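Local coordinates for protein PA_0080 (Pseudomonas aeruginosa, PDB 3ZHN) that is a lipoprotein of the type VI secretion system, probably helping to hold the membrane-spanning complex at the outer membrane, as in other TssJ proteins, at residues 31-36 with 105-110; 35-40 with 93-98; 58-63 with 87-92; 65-70 with 127-132. All blocks are in the same frame, centred on the assembly; numbering follows the deposited sequence. Where two conformers were deposited one is given.

Four contacts trace a beta sandwich of transthyretin-like topology and the helical layer laid over it. Interaction 1 lies within the mixed sheet, where strands 31-39 and 100-107 pair; interaction 3 pairs strands 54-61 and 87-95 of the other, antiparallel sheet. Their centres are about 11 Å apart, and Arg105 NE joins Asp91 OD2 in a salt bridge between them. Interaction 2, its centre about 19 Å from both, crosses between the sheets where 87-95 gives way to the connection to 100-107. Interaction 4, about 11 Å from interaction 3 between centres, sets helix 65-69 on strand 129-133, with Phe67 packing on Tyr59 and Leu61. Along the chain its segments alternate with those of the other three contacts, so distant parts of the sequence interlock.

Interaction 1: 31-36 with 105-110; sequences TRVVIW and RTLDEQ
Thr31 meets Leu107 through its backbone oxygen, which accepts from Leu107 N at 2.8 Å. The return bond is replaced by a water, which accepts from Thr31 N and donates to Leu107 O. A second water lies between Thr31 OG1 and Asp108 O and probably bonds to both, while the same hydroxyl also bonds to the backbone N of Gln137. The methyl CG2 of Thr31, anti to the backbone N, lies 3.9 Å from Leu107 CG. Arg32 points to the opposite face of the sheet, beside Thr106: in one of its two conformers, Thr106 CG2 lies over a guanidinium face, offset toward the rim and 3.5 Å from Arg32 NH1, a contact the disorder leaves doubtful. This is an edge pairing in a beta sandwich: strand 31-39 runs between 139-146 and the outermost strand 100-107. Val33 supplies the regular geometry. Val33 N donates to Arg105 O at 2.8 Å and 173°, and Arg105 N returns a bond to Val33 O at 2.9 Å, a closed ring of the antiparallel hydrogen-bonded type. With CG1 anti to the backbone N (chi1 177°), Val33 CG2 is the branch that meets Leu107 CG, at 3.6 Å. Leu107 also touches Glu60 of the other sheet, whereas the guanidinium of Arg105 turns away to its salt bridge with Asp91.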
loop_
_atom_site.group_PDB
_atom_site.type_symbol
_atom_site.label_atom_id
_atom_site.label_comp_id
_atom_site.label_asym_id
_atom_site.label_seq_id
_atom_site.Cartn_x
_atom_site.Cartn_y
_atom_site.Cartn_z
ATOM N N THR A 31 -17.652 -2.723 4.182
ATOM C CA THR A 31 -16.497 -3.376 3.635
ATOM C C THR A 31 -15.392 -3.252 4.720
ATOM O O THR A 31 -15.066 -2.164 5.124
ATOM C CB THR A 31 -16.063 -2.621 2.378
ATOM O OG1 THR A 31 -17.159 -2.485 1.427
ATOM C CG2 THR A 31 -14.884 -3.332 1.762
ATOM N N ARG A 32 -14.949 -4.351 5.266
ATOM C CA ARG A 32 -13.960 -4.396 6.321
ATOM C C ARG A 32 -12.683 -4.999 5.832
ATOM O O ARG A 32 -12.702 -6.050 5.217
ATOM C CB ARG A 32 -14.478 -5.254 7.468
ATOM C CG ARG A 32 -13.678 -5.091 8.734
ATOM C CD ARG A 32 -14.512 -5.595 9.897
ATOM N NE ARG A 32 -15.732 -4.817 10.131
ATOM C CZ ARG A 32 -15.754 -3.672 10.814
ATOM N NH1 ARG A 32 -14.620 -3.174 11.309
ATOM N NH2 ARG A 32 -16.904 -3.031 11.008
ATOM N N VAL A 33 -11.583 -4.336 6.154
ATOM C CA VAL A 33 -10.263 -4.793 5.758
ATOM C C VAL A 33 -9.383 -4.819 7.024
ATOM O O VAL A 33 -9.368 -3.839 7.789
ATOM C CB VAL A 33 -9.640 -3.868 4.684
ATOM C CG1 VAL A 33 -8.217 -4.308 4.335
ATOM C CG2 VAL A 33 -10.587 -3.760 3.511
ATOM N N VAL A 34 -8.687 -5.932 7.224
ATOM C CA VAL A 34 -7.629 -6.040 8.156
ATOM C C VAL A 34 -6.346 -6.336 7.398
ATOM O O VAL A 34 -6.319 -7.271 6.587
ATOM C CB VAL A 34 -7.841 -7.102 9.251
ATOM C CG1 VAL A 34 -6.759 -6.967 10.321
ATOM C CG2 VAL A 34 -9.207 -6.915 9.938
ATOM N N ILE A 35 -5.316 -5.521 7.649
ATOM C CA ILE A 35 -4.034 -5.692 7.043
ATOM C C ILE A 35 -2.991 -5.876 8.115
ATOM O O ILE A 35 -2.850 -5.002 9.019
ATOM C CB ILE A 35 -3.631 -4.473 6.195
ATOM C CG1 ILE A 35 -4.569 -4.337 4.966
ATOM C CG2 ILE A 35 -2.153 -4.563 5.728
ATOM C CD1 ILE A 35 -4.443 -2.993 4.280
ATOM N N TRP A 36 -2.255 -6.972 7.958
ATOM C CA TRP A 36 -1.047 -7.181 8.730
ATOM C C TRP A 36 0.128 -6.810 7.856
ATOM O O TRP A 36 0.372 -7.447 6.792
ATOM C CB TRP A 36 -0.897 -8.613 9.195
ATOM C CG TRP A 36 -1.824 -8.977 10.283
ATOM C CD1 TRP A 36 -1.573 -8.972 11.662
ATOM C CD2 TRP A 36 -3.160 -9.461 10.125
ATOM N NE1 TRP A 36 -2.664 -9.437 12.337
ATOM C CE2 TRP A 36 -3.662 -9.693 11.425
ATOM C CE3 TRP A 36 -3.991 -9.689 9.018
ATOM C CZ2 TRP A 36 -4.928 -10.187 11.652
ATOM C CZ3 TRP A 36 -5.268 -10.192 9.262
ATOM C CH2 TRP A 36 -5.716 -10.433 10.570
ATOM N N ARG A 105 -9.640 -1.171 8.848
ATOM C CA ARG A 105 -10.368 -0.075 8.264
ATOM C C ARG A 105 -11.706 -0.683 7.817
ATOM O O ARG A 105 -11.765 -1.842 7.457
ATOM C CB ARG A 105 -9.702 0.447 6.964
ATOM C CG ARG A 105 -8.239 0.832 6.954
ATOM C CD ARG A 105 -8.190 2.334 7.037
ATOM N NE ARG A 105 -6.857 2.890 7.176
ATOM C CZ ARG A 105 -6.116 2.834 8.295
ATOM N NH1 ARG A 105 -6.500 2.222 9.421
ATOM N NH2 ARG A 105 -4.954 3.394 8.291
ATOM N N THR A 106 -12.725 0.137 7.809
ATOM C CA THR A 106 -13.862 -0.044 6.948
ATOM C C THR A 106 -13.692 0.880 5.783
ATOM O O THR A 106 -13.393 2.088 5.907
ATOM C CB THR A 106 -15.178 0.212 7.622
ATOM O OG1 THR A 106 -15.206 1.583 8.058
ATOM C CG2 THR A 106 -15.289 -0.800 8.783
ATOM N N LEU A 107 -13.844 0.302 4.637
ATOM C CA LEU A 107 -13.608 1.075 3.452
ATOM C C LEU A 107 -14.819 1.803 3.188
ATOM O O LEU A 107 -15.936 1.316 3.346
ATOM C CB LEU A 107 -13.299 0.251 2.241
ATOM C CG LEU A 107 -12.094 -0.638 2.399
ATOM C CD1 LEU A 107 -11.712 -1.082 1.013
ATOM C CD2 LEU A 107 -10.912 0.061 3.065
ATOM N N ASP A 108 -14.590 3.062 2.863
ATOM C CA ASP A 108 -15.683 3.831 2.389
ATOM C C ASP A 108 -16.634 3.016 1.412
ATOM O O ASP A 108 -16.225 2.181 0.544
ATOM C CB ASP A 108 -15.156 5.143 1.773
ATOM C CG ASP A 108 -16.253 6.224 1.688
ATOM O OD1 ASP A 108 -17.012 6.184 0.681
ATOM O OD2 ASP A 108 -16.393 7.073 2.643
ATOM N N GLU A 109 -17.933 3.294 1.493
ATOM C CA GLU A 109 -18.901 2.645 0.562
ATOM C C GLU A 109 -18.587 2.873 -0.934
ATOM O O GLU A 109 -18.982 2.068 -1.787
ATOM C CB GLU A 109 -20.328 3.158 0.848
ATOM N N GLN A 110 -17.954 3.997 -1.274
ATOM C CA GLN A 110 -17.540 4.244 -2.706
ATOM C C GLN A 110 -16.211 3.643 -3.100
ATOM O O GLN A 110 -15.804 3.749 -4.245
ATOM C CB GLN A 110 -17.406 5.737 -2.980
HETATM O O HOH W 1 -16.549 -0.593 -0.212
HETATM O O HOH W 2 -17.914 -0.179 3.975
#

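Interaction 2: 35-40 with 93-98; sequences IWLHAA and FLLRPG
Ala39 and Ala40 meet Gly98 where the two segments run 57° apart, measured from CA 37 to 40 against CA 95 to 98, and the nearest CA atoms, Ala40 and Gly98, are 5.1 Å apart. No strand pairing results: this is a crossing between the two sheets of a beta sandwich, at the turn that carries the chain from strand 87-95 to strand 100-107. Gly98 directs its N-H between two carbonyls, making weak bonds to Ala39 O at 2.9 Å and Ala40 O at 3.3 Å. Pro97 CA adds a CH...O contact to Ala40 O. Among the side chains, Leu37 and Leu95 both point into the space between the sheets, Leu37 CD1 lying 4.3 Å from Leu95 CD2; Leu56 packs on Leu37 from strand 54-61, and Leu146 on Leu95 from strand 139-146. Ala39 CB points toward the turn: it is 4.2 Å from Leu95 CB and, closer still, 3.3 Å from the carbonyl oxygen of Arg96.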
loop_
_atom_site.group_PDB
_atom_site.type_symbol
_atom_site.label_atom_id
_atom_site.label_comp_id
_atom_site.label_asym_id
_atom_site.label_seq_id
_atom_site.Cartn_x
_atom_site.Cartn_y
_atom_site.Cartn_z
ATOM N N ILE A 35 -5.316 -5.521 7.649
ATOM C CA ILE A 35 -4.034 -5.692 7.043
ATOM C C ILE A 35 -2.991 -5.876 8.115
ATOM O O ILE A 35 -2.850 -5.002 9.019
ATOM C CB ILE A 35 -3.631 -4.473 6.195
ATOM C CG1 ILE A 35 -4.569 -4.337 4.966
ATOM C CG2 ILE A 35 -2.153 -4.563 5.728
ATOM C CD1 ILE A 35 -4.443 -2.993 4.280
ATOM N N TRP A 36 -2.255 -6.972 7.958
ATOM C CA TRP A 36 -1.047 -7.181 8.730
ATOM C C TRP A 36 0.128 -6.810 7.856
ATOM O O TRP A 36 0.372 -7.447 6.792
ATOM C CB TRP A 36 -0.897 -8.613 9.195
ATOM C CG TRP A 36 -1.824 -8.977 10.283
ATOM C CD1 TRP A 36 -1.573 -8.972 11.662
ATOM C CD2 TRP A 36 -3.160 -9.461 10.125
ATOM N NE1 TRP A 36 -2.664 -9.437 12.337
ATOM C CE2 TRP A 36 -3.662 -9.693 11.425
ATOM C CE3 TRP A 36 -3.991 -9.689 9.018
ATOM C CZ2 TRP A 36 -4.928 -10.187 11.652
ATOM C CZ3 TRP A 36 -5.268 -10.192 9.262
ATOM C CH2 TRP A 36 -5.716 -10.433 10.570
ATOM N N LEU A 37 0.880 -5.802 8.303
ATOM C CA LEU A 37 2.049 -5.285 7.565
ATOM C C LEU A 37 3.299 -5.895 8.171
ATOM O O LEU A 37 3.505 -5.784 9.371
ATOM C CB LEU A 37 2.153 -3.750 7.707
ATOM C CG LEU A 37 1.058 -2.799 7.173
ATOM C CD1 LEU A 37 1.362 -1.379 7.614
ATOM C CD2 LEU A 37 1.051 -2.890 5.663
ATOM N N HIS A 38 4.147 -6.519 7.340
ATOM C CA HIS A 38 5.333 -7.170 7.786
ATOM C C HIS A 38 6.494 -6.539 7.058
ATOM O O HIS A 38 6.659 -6.726 5.853
ATOM C CB HIS A 38 5.295 -8.681 7.421
ATOM C CG HIS A 38 4.046 -9.360 7.789
ATOM N ND1 HIS A 38 3.686 -9.661 9.094
ATOM C CD2 HIS A 38 3.052 -9.816 7.003
ATOM C CE1 HIS A 38 2.511 -10.258 9.090
ATOM N NE2 HIS A 38 2.085 -10.335 7.843
ATOM N N ALA A 39 7.285 -5.746 7.787
ATOM C CA ALA A 39 8.456 -5.126 7.194
ATOM C C ALA A 39 9.614 -6.084 7.351
ATOM O O ALA A 39 9.992 -6.429 8.475
ATOM C CB ALA A 39 8.750 -3.785 7.858
ATOM N N ALA A 40 10.227 -6.504 6.211
ATOM C CA ALA A 40 11.238 -7.544 6.294
ATOM C C ALA A 40 12.508 -7.055 7.015
ATOM O O ALA A 40 12.768 -5.859 7.053
ATOM C CB ALA A 40 11.570 -8.060 4.876
ATOM N N PHE A 93 2.640 5.818 6.483
ATOM C CA PHE A 93 3.298 5.060 7.555
ATOM C C PHE A 93 4.787 5.093 7.272
ATOM O O PHE A 93 5.155 5.075 6.107
ATOM C CB PHE A 93 2.897 3.572 7.543
ATOM C CG PHE A 93 1.431 3.338 7.367
ATOM C CD1 PHE A 93 0.837 3.321 6.136
ATOM C CD2 PHE A 93 0.668 3.019 8.463
ATOM C CE1 PHE A 93 -0.494 3.070 5.999
ATOM C CE2 PHE A 93 -0.671 2.748 8.328
ATOM C CZ PHE A 93 -1.256 2.774 7.100
ATOM N N LEU A 94 5.611 5.108 8.304
ATOM C CA LEU A 94 7.033 4.868 8.171
ATOM C C LEU A 94 7.379 3.588 8.922
ATOM O O LEU A 94 7.211 3.526 10.138
ATOM C CB LEU A 94 7.849 6.027 8.766
ATOM C CG LEU A 94 9.364 5.874 8.681
ATOM C CD1 LEU A 94 9.841 5.969 7.236
ATOM C CD2 LEU A 94 10.053 7.001 9.466
ATOM N N LEU A 95 7.803 2.579 8.206
ATOM C CA LEU A 95 8.117 1.306 8.756
ATOM C C LEU A 95 9.626 1.052 8.852
ATOM O O LEU A 95 10.383 1.462 8.039
ATOM C CB LEU A 95 7.523 0.192 7.893
ATOM C CG LEU A 95 6.029 0.253 7.599
ATOM C CD1 LEU A 95 5.628 -0.766 6.546
ATOM C CD2 LEU A 95 5.271 -0.011 8.864
ATOM N N ARG A 96 10.026 0.372 9.902
ATOM C CA ARG A 96 11.383 0.051 10.162
ATOM C C ARG A 96 11.626 -1.451 9.925
ATOM O O ARG A 96 10.685 -2.256 9.985
ATOM C CB ARG A 96 11.802 0.442 11.578
ATOM C CG ARG A 96 11.733 1.947 11.796
ATOM C CD ARG A 96 12.445 2.347 13.064
ATOM N NE ARG A 96 13.124 3.627 12.822
ATOM C CZ ARG A 96 12.480 4.763 12.565
ATOM N NH1 ARG A 96 11.139 4.823 12.589
ATOM N NH2 ARG A 96 13.155 5.878 12.336
ATOM N N PRO A 97 12.905 -1.829 9.629
ATOM C CA PRO A 97 13.177 -3.230 9.405
ATOM C C PRO A 97 12.686 -4.108 10.559
ATOM O O PRO A 97 12.878 -3.808 11.716
ATOM C CB PRO A 97 14.717 -3.290 9.237
ATOM C CG PRO A 97 15.114 -1.858 8.828
ATOM C CD PRO A 97 14.105 -0.988 9.474
ATOM N N GLY A 98 12.027 -5.194 10.206
ATOM C CA GLY A 98 11.484 -6.121 11.198
ATOM C C GLY A 98 10.158 -5.723 11.842
ATOM O O GLY A 98 9.567 -6.540 12.572
#

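Interaction 3: 58-63 with 87-92; sequences LYELKK and LVEQDE
Glu60 stands opposite two residues, Val88 and Glu89, in the antiparallel pairing of strands 54-61 and 87-95. Glu60 O accepts from Val88 N at 2.9 Å and, weakly, from Glu89 N at 3.5 Å, while Glu60 N donates to Glu89 O; the register slips by one residue before Leu61 meets Leu87, which defines a classic beta bulge. From CB outward, the Glu60 side chain first lies 4.0 Å from Val88 CB. The chain then runs extended, alongside Glu89 and pointing the same way, and brings Glu60 CD 4.0 Å from Glu89 OE1. At the tip the two carboxylates are turned 31° against each other, Glu60 OE2 coming 3.6 Å from Glu89 OE1. Glu60 OE1 faces Val88 CG1 and is hydrogen-bonded to Thr111 OG1, with a weak bond from Asp108 N. On the other face of the sheet, Leu87 CD1 touches the Tyr59 ring at its edge, 4.0 Å from CD2, and Gln90 lies with its amide plane 15° from the ring plane; Tyr59 OH bonds to Leu75 O. Lys62 CG rests 3.7 Å from Val88 CG2, the two side chains at about a right angle. Three acids, Glu60, Glu89 and Asp91, share one face. Arg105, salt-bridged to Asp91, probably offsets part of that charge, and the remaining crowding could raise the proton affinity of one or more carboxylates.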
loop_
_atom_site.group_PDB
_atom_site.type_symbol
_atom_site.label_atom_id
_atom_site.label_comp_id
_atom_site.label_asym_id
_atom_site.label_seq_id
_atom_site.Cartn_x
_atom_site.Cartn_y
_atom_site.Cartn_z
ATOM N N LEU A 58 -0.905 4.221 1.661
ATOM C CA LEU A 58 -2.098 3.512 1.333
ATOM C C LEU A 58 -3.119 4.463 0.781
ATOM O O LEU A 58 -3.328 5.553 1.341
ATOM C CB LEU A 58 -2.633 2.831 2.572
ATOM C CG LEU A 58 -3.961 2.093 2.564
ATOM C CD1 LEU A 58 -4.052 1.240 3.773
ATOM C CD2 LEU A 58 -5.198 2.915 2.524
ATOM N N TYR A 59 -3.766 4.105 -0.328
ATOM C CA TYR A 59 -4.763 4.939 -1.003
ATOM C C TYR A 59 -6.104 4.173 -1.102
ATOM O O TYR A 59 -6.140 2.991 -1.548
ATOM C CB TYR A 59 -4.299 5.271 -2.431
ATOM C CG TYR A 59 -2.979 5.937 -2.543
ATOM C CD1 TYR A 59 -1.772 5.251 -2.342
ATOM C CD2 TYR A 59 -2.895 7.265 -2.855
ATOM C CE1 TYR A 59 -0.579 5.893 -2.512
ATOM C CE2 TYR A 59 -1.696 7.906 -3.028
ATOM C CZ TYR A 59 -0.512 7.238 -2.809
ATOM O OH TYR A 59 0.744 7.865 -2.951
ATOM N N GLU A 60 -7.168 4.803 -0.622
ATOM C CA GLU A 60 -8.500 4.304 -0.881
ATOM C C GLU A 60 -8.973 4.979 -2.169
ATOM O O GLU A 60 -8.949 6.222 -2.290
ATOM C CB GLU A 60 -9.433 4.613 0.288
ATOM C CG GLU A 60 -9.125 3.895 1.542
ATOM C CD GLU A 60 -10.299 3.965 2.548
ATOM O OE1 GLU A 60 -11.483 4.239 2.158
ATOM O OE2 GLU A 60 -10.019 3.737 3.721
ATOM N N LEU A 61 -9.398 4.152 -3.118
ATOM C CA LEU A 61 -9.707 4.537 -4.508
ATOM C C LEU A 61 -11.116 4.124 -4.946
ATOM O O LEU A 61 -11.522 3.000 -4.662
ATOM C CB LEU A 61 -8.660 3.967 -5.440
ATOM C CG LEU A 61 -7.181 4.382 -5.200
ATOM C CD1 LEU A 61 -6.264 3.459 -5.979
ATOM C CD2 LEU A 61 -6.920 5.817 -5.621
ATOM N N LYS A 62 -11.790 5.006 -5.684
ATOM C CA LYS A 62 -12.999 4.630 -6.374
ATOM C C LYS A 62 -12.734 3.908 -7.713
ATOM O O LYS A 62 -13.504 3.089 -8.144
ATOM C CB LYS A 62 -13.869 5.851 -6.657
ATOM C CG LYS A 62 -14.208 6.643 -5.444
ATOM C CD LYS A 62 -15.232 7.750 -5.789
ATOM C CE LYS A 62 -15.488 8.678 -4.642
ATOM N NZ LYS A 62 -16.450 9.730 -5.079
ATOM N N LYS A 63 -11.665 4.302 -8.381
ATOM C CA LYS A 63 -11.185 3.743 -9.620
ATOM C C LYS A 63 -9.671 3.750 -9.557
ATOM O O LYS A 63 -9.092 4.616 -8.879
ATOM C CB LYS A 63 -11.602 4.526 -10.892
ATOM C CG LYS A 63 -13.054 4.580 -11.222
ATOM C CD LYS A 63 -13.309 5.407 -12.506
ATOM N N LEU A 87 -9.811 9.631 -5.736
ATOM C CA LEU A 87 -9.081 9.514 -4.464
ATOM C C LEU A 87 -9.994 9.809 -3.286
ATOM O O LEU A 87 -10.507 10.896 -3.186
ATOM C CB LEU A 87 -7.902 10.440 -4.418
ATOM C CG LEU A 87 -7.036 10.361 -3.164
ATOM C CD1 LEU A 87 -6.530 8.936 -2.896
ATOM C CD2 LEU A 87 -5.907 11.409 -3.297
ATOM N N VAL A 88 -10.197 8.806 -2.432
ATOM C CA VAL A 88 -11.021 8.885 -1.242
ATOM C C VAL A 88 -10.156 9.322 -0.002
ATOM O O VAL A 88 -10.531 10.181 0.735
ATOM C CB VAL A 88 -11.791 7.580 -0.987
ATOM C CG1 VAL A 88 -12.570 7.660 0.269
ATOM C CG2 VAL A 88 -12.748 7.288 -2.145
ATOM N N GLU A 89 -8.992 8.702 0.175
ATOM C CA GLU A 89 -8.168 8.920 1.325
ATOM C C GLU A 89 -6.764 8.460 1.014
ATOM O O GLU A 89 -6.560 7.488 0.242
ATOM C CB GLU A 89 -8.735 8.153 2.537
ATOM C CG GLU A 89 -7.924 8.199 3.774
ATOM C CD GLU A 89 -8.510 7.360 4.908
ATOM O OE1 GLU A 89 -9.752 7.117 4.930
ATOM O OE2 GLU A 89 -7.727 6.965 5.787
ATOM N N GLN A 90 -5.804 9.115 1.633
ATOM C CA GLN A 90 -4.422 8.656 1.614
ATOM C C GLN A 90 -3.807 8.585 3.036
ATOM O O GLN A 90 -3.913 9.567 3.762
ATOM C CB GLN A 90 -3.546 9.671 0.948
ATOM C CG GLN A 90 -3.807 10.128 -0.392
ATOM C CD GLN A 90 -2.934 11.347 -0.605
ATOM O OE1 GLN A 90 -3.430 12.511 -0.552
ATOM N NE2 GLN A 90 -1.644 11.108 -0.781
ATOM N N ASP A 91 -3.191 7.485 3.407
ATOM C CA ASP A 91 -2.627 7.232 4.682
ATOM C C ASP A 91 -1.131 6.975 4.550
ATOM O O ASP A 91 -0.736 6.364 3.581
ATOM C CB ASP A 91 -3.246 5.999 5.301
ATOM C CG ASP A 91 -4.743 6.074 5.402
ATOM O OD1 ASP A 91 -5.385 7.167 5.334
ATOM O OD2 ASP A 91 -5.299 5.027 5.638
ATOM N N GLU A 92 -0.323 7.436 5.498
ATOM C CA GLU A 92 1.113 7.308 5.382
ATOM C C GLU A 92 1.672 6.724 6.645
ATOM O O GLU A 92 1.308 7.156 7.748
ATOM C CB GLU A 92 1.752 8.676 5.201
ATOM C CG GLU A 92 3.227 8.549 4.924
ATOM C CD GLU A 92 3.877 9.904 4.808
ATOM O OE1 GLU A 92 3.392 10.626 3.956
ATOM O OE2 GLU A 92 4.829 10.239 5.566
#

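Interaction 4: 65-70 with 127-132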
loop_
_atom_site.group_PDB
_atom_site.type_symbol
_atom_site.label_atom_id
_atom_site.label_comp_id
_atom_site.label_asym_id
_atom_site.label_seq_id
_atom_site.Cartn_x
_atom_site.Cartn_y
_atom_site.Cartn_z
ATOM N N THR A 65 -7.421 3.101 -12.521
ATOM C CA THR A 65 -6.708 3.195 -13.800
ATOM C C THR A 65 -5.700 4.315 -13.800
ATOM O O THR A 65 -4.511 4.117 -14.143
ATOM C CB THR A 65 -7.748 3.307 -14.973
ATOM O OG1 THR A 65 -8.682 2.226 -14.894
ATOM C CG2 THR A 65 -7.039 3.389 -16.293
ATOM N N ALA A 66 -6.111 5.521 -13.432
ATOM C CA ALA A 66 -5.138 6.606 -13.353
ATOM C C ALA A 66 -4.050 6.326 -12.352
ATOM O O ALA A 66 -2.882 6.592 -12.624
ATOM C CB ALA A 66 -5.850 7.936 -12.999
ATOM N N PHE A 67 -4.425 5.809 -11.171
ATOM C CA PHE A 67 -3.486 5.443 -10.170
ATOM C C PHE A 67 -2.323 4.600 -10.734
ATOM O O PHE A 67 -1.164 4.851 -10.470
ATOM C CB PHE A 67 -4.199 4.713 -9.020
ATOM C CG PHE A 67 -3.257 4.342 -7.898
ATOM C CD1 PHE A 67 -2.856 5.254 -6.951
ATOM C CD2 PHE A 67 -2.759 3.067 -7.828
ATOM C CE1 PHE A 67 -2.008 4.877 -5.957
ATOM C CE2 PHE A 67 -1.884 2.685 -6.816
ATOM C CZ PHE A 67 -1.509 3.581 -5.917
ATOM N N GLY A 68 -2.685 3.547 -11.450
ATOM C CA GLY A 68 -1.708 2.611 -12.056
ATOM C C GLY A 68 -0.869 3.172 -13.190
ATOM O O GLY A 68 0.129 2.531 -13.537
ATOM N N ARG A 69 -1.306 4.312 -13.780
ATOM C CA ARG A 69 -0.606 4.979 -14.868
ATOM C C ARG A 69 0.240 6.154 -14.465
ATOM O O ARG A 69 0.952 6.726 -15.289
ATOM C CB ARG A 69 -1.632 5.527 -15.892
ATOM C CG ARG A 69 -2.275 4.413 -16.682
ATOM C CD ARG A 69 -3.430 4.998 -17.486
ATOM N NE ARG A 69 -4.065 4.018 -18.369
ATOM C CZ ARG A 69 -5.155 4.201 -19.107
ATOM N NH1 ARG A 69 -5.824 5.335 -19.040
ATOM N NH2 ARG A 69 -5.566 3.237 -19.949
ATOM N N ALA A 70 0.101 6.582 -13.199
ATOM C CA ALA A 70 0.683 7.847 -12.758
ATOM C C ALA A 70 2.161 7.664 -12.431
ATOM O O ALA A 70 2.597 6.629 -11.983
ATOM C CB ALA A 70 -0.027 8.304 -11.545
ATOM N N THR A 127 9.261 -3.382 -7.008
ATOM C CA THR A 127 7.786 -3.394 -7.157
ATOM C C THR A 127 7.255 -2.478 -6.071
ATOM O O THR A 127 6.888 -2.829 -4.951
ATOM C CB THR A 127 7.274 -4.803 -7.038
ATOM O OG1 THR A 127 7.956 -5.624 -7.990
ATOM C CG2 THR A 127 5.803 -4.922 -7.329
ATOM N N TRP A 128 7.198 -1.213 -6.457
ATOM C CA TRP A 128 6.863 -0.139 -5.552
ATOM C C TRP A 128 5.411 0.304 -5.537
ATOM O O TRP A 128 5.030 1.099 -4.677
ATOM C CB TRP A 128 7.735 1.109 -5.781
ATOM C CG TRP A 128 7.623 1.640 -7.188
ATOM C CD1 TRP A 128 8.500 1.388 -8.226
ATOM C CD2 TRP A 128 6.730 2.641 -7.675
ATOM N NE1 TRP A 128 8.150 2.137 -9.333
ATOM C CE2 TRP A 128 7.067 2.903 -9.030
ATOM C CE3 TRP A 128 5.616 3.315 -7.110
ATOM C CZ2 TRP A 128 6.340 3.825 -9.819
ATOM C CZ3 TRP A 128 4.915 4.214 -7.876
ATOM C CH2 TRP A 128 5.281 4.466 -9.222
ATOM N N ARG A 129 4.603 -0.251 -6.435
ATOM C CA ARG A 129 3.220 0.038 -6.493
ATOM C C ARG A 129 2.432 -1.274 -6.595
ATOM O O ARG A 129 2.814 -2.166 -7.338
ATOM C CB ARG A 129 2.909 0.942 -7.705
ATOM C CG ARG A 129 1.429 1.230 -7.895
ATOM C CD ARG A 129 1.125 2.345 -8.881
ATOM N NE ARG A 129 1.835 2.062 -10.104
ATOM C CZ ARG A 129 2.175 2.991 -11.000
ATOM N NH1 ARG A 129 1.667 4.196 -10.925
ATOM N NH2 ARG A 129 3.072 2.680 -11.921
ATOM N N GLN A 130 1.292 -1.338 -5.895
ATOM C CA GLN A 130 0.333 -2.397 -6.000
ATOM C C GLN A 130 -1.076 -1.834 -5.944
ATOM O O GLN A 130 -1.278 -0.800 -5.326
ATOM C CB GLN A 130 0.483 -3.423 -4.883
ATOM C CG GLN A 130 1.769 -4.234 -4.827
ATOM C CD GLN A 130 1.878 -5.271 -5.873
ATOM O OE1 GLN A 130 1.105 -5.348 -6.764
ATOM N NE2 GLN A 130 2.868 -6.101 -5.746
ATOM N N VAL A 131 -2.015 -2.485 -6.643
ATOM C CA VAL A 131 -3.420 -2.162 -6.491
ATOM C C VAL A 131 -4.192 -3.422 -6.232
ATOM O O VAL A 131 -3.765 -4.499 -6.679
ATOM C CB VAL A 131 -4.053 -1.564 -7.801
ATOM C CG1 VAL A 131 -3.454 -0.252 -8.151
ATOM C CG2 VAL A 131 -3.989 -2.545 -9.026
ATOM N N LEU A 132 -5.305 -3.320 -5.518
ATOM C CA LEU A 132 -6.102 -4.482 -5.150
ATOM C C LEU A 132 -7.578 -4.126 -5.207
ATOM O O LEU A 132 -7.979 -3.198 -4.455
ATOM C CB LEU A 132 -5.707 -4.988 -3.767
ATOM C CG LEU A 132 -6.375 -6.262 -3.391
ATOM C CD1 LEU A 132 -5.882 -7.445 -4.193
ATOM C CD2 LEU A 132 -6.216 -6.581 -1.913
#
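Hydrogen bonds from Arg129 to the backbone of Phe67 and Ala70 hold the polar half of this contact. Arg129 NH1 donates to Ala70 O at 2.8 Å and 149°, meeting a lone pair in the carbonyl plane, and makes a second, weak bond to Phe67 O at 2.9 Å. One nitrogen thus grips two carbonyls, and the bend of the arginine at chi3 (52°) turns the guanidinium toward them. The flat group is also covered on both faces: Gly68 O lies 3.2 Å above its centre, and CH2 of Trp128, the residue just before Arg129, covers the opposite face 3.8 Å from the plane. That oxygen probably stabilises the positive charge without a hydrogen bond. Apolar contact supplies the remainder. The Phe67 ring presents its edge to Val131 CG1, 3.4 Å from CD2, and Arg129 CD approaches Phe67 CE2 at 3.7 Å, with ring and guanidinium planes 72° apart. Leu75 and Leu83, from the helices that follow, also pack on Phe67. An arginine of edge strand 129-133 collecting carbonyls from the short, weakly bonded helix 65-69 and the residue after it ties the helical layer to the antiparallel sheet, consistent with the helical addition to the transthyretin-like sandwich in TssJ proteins.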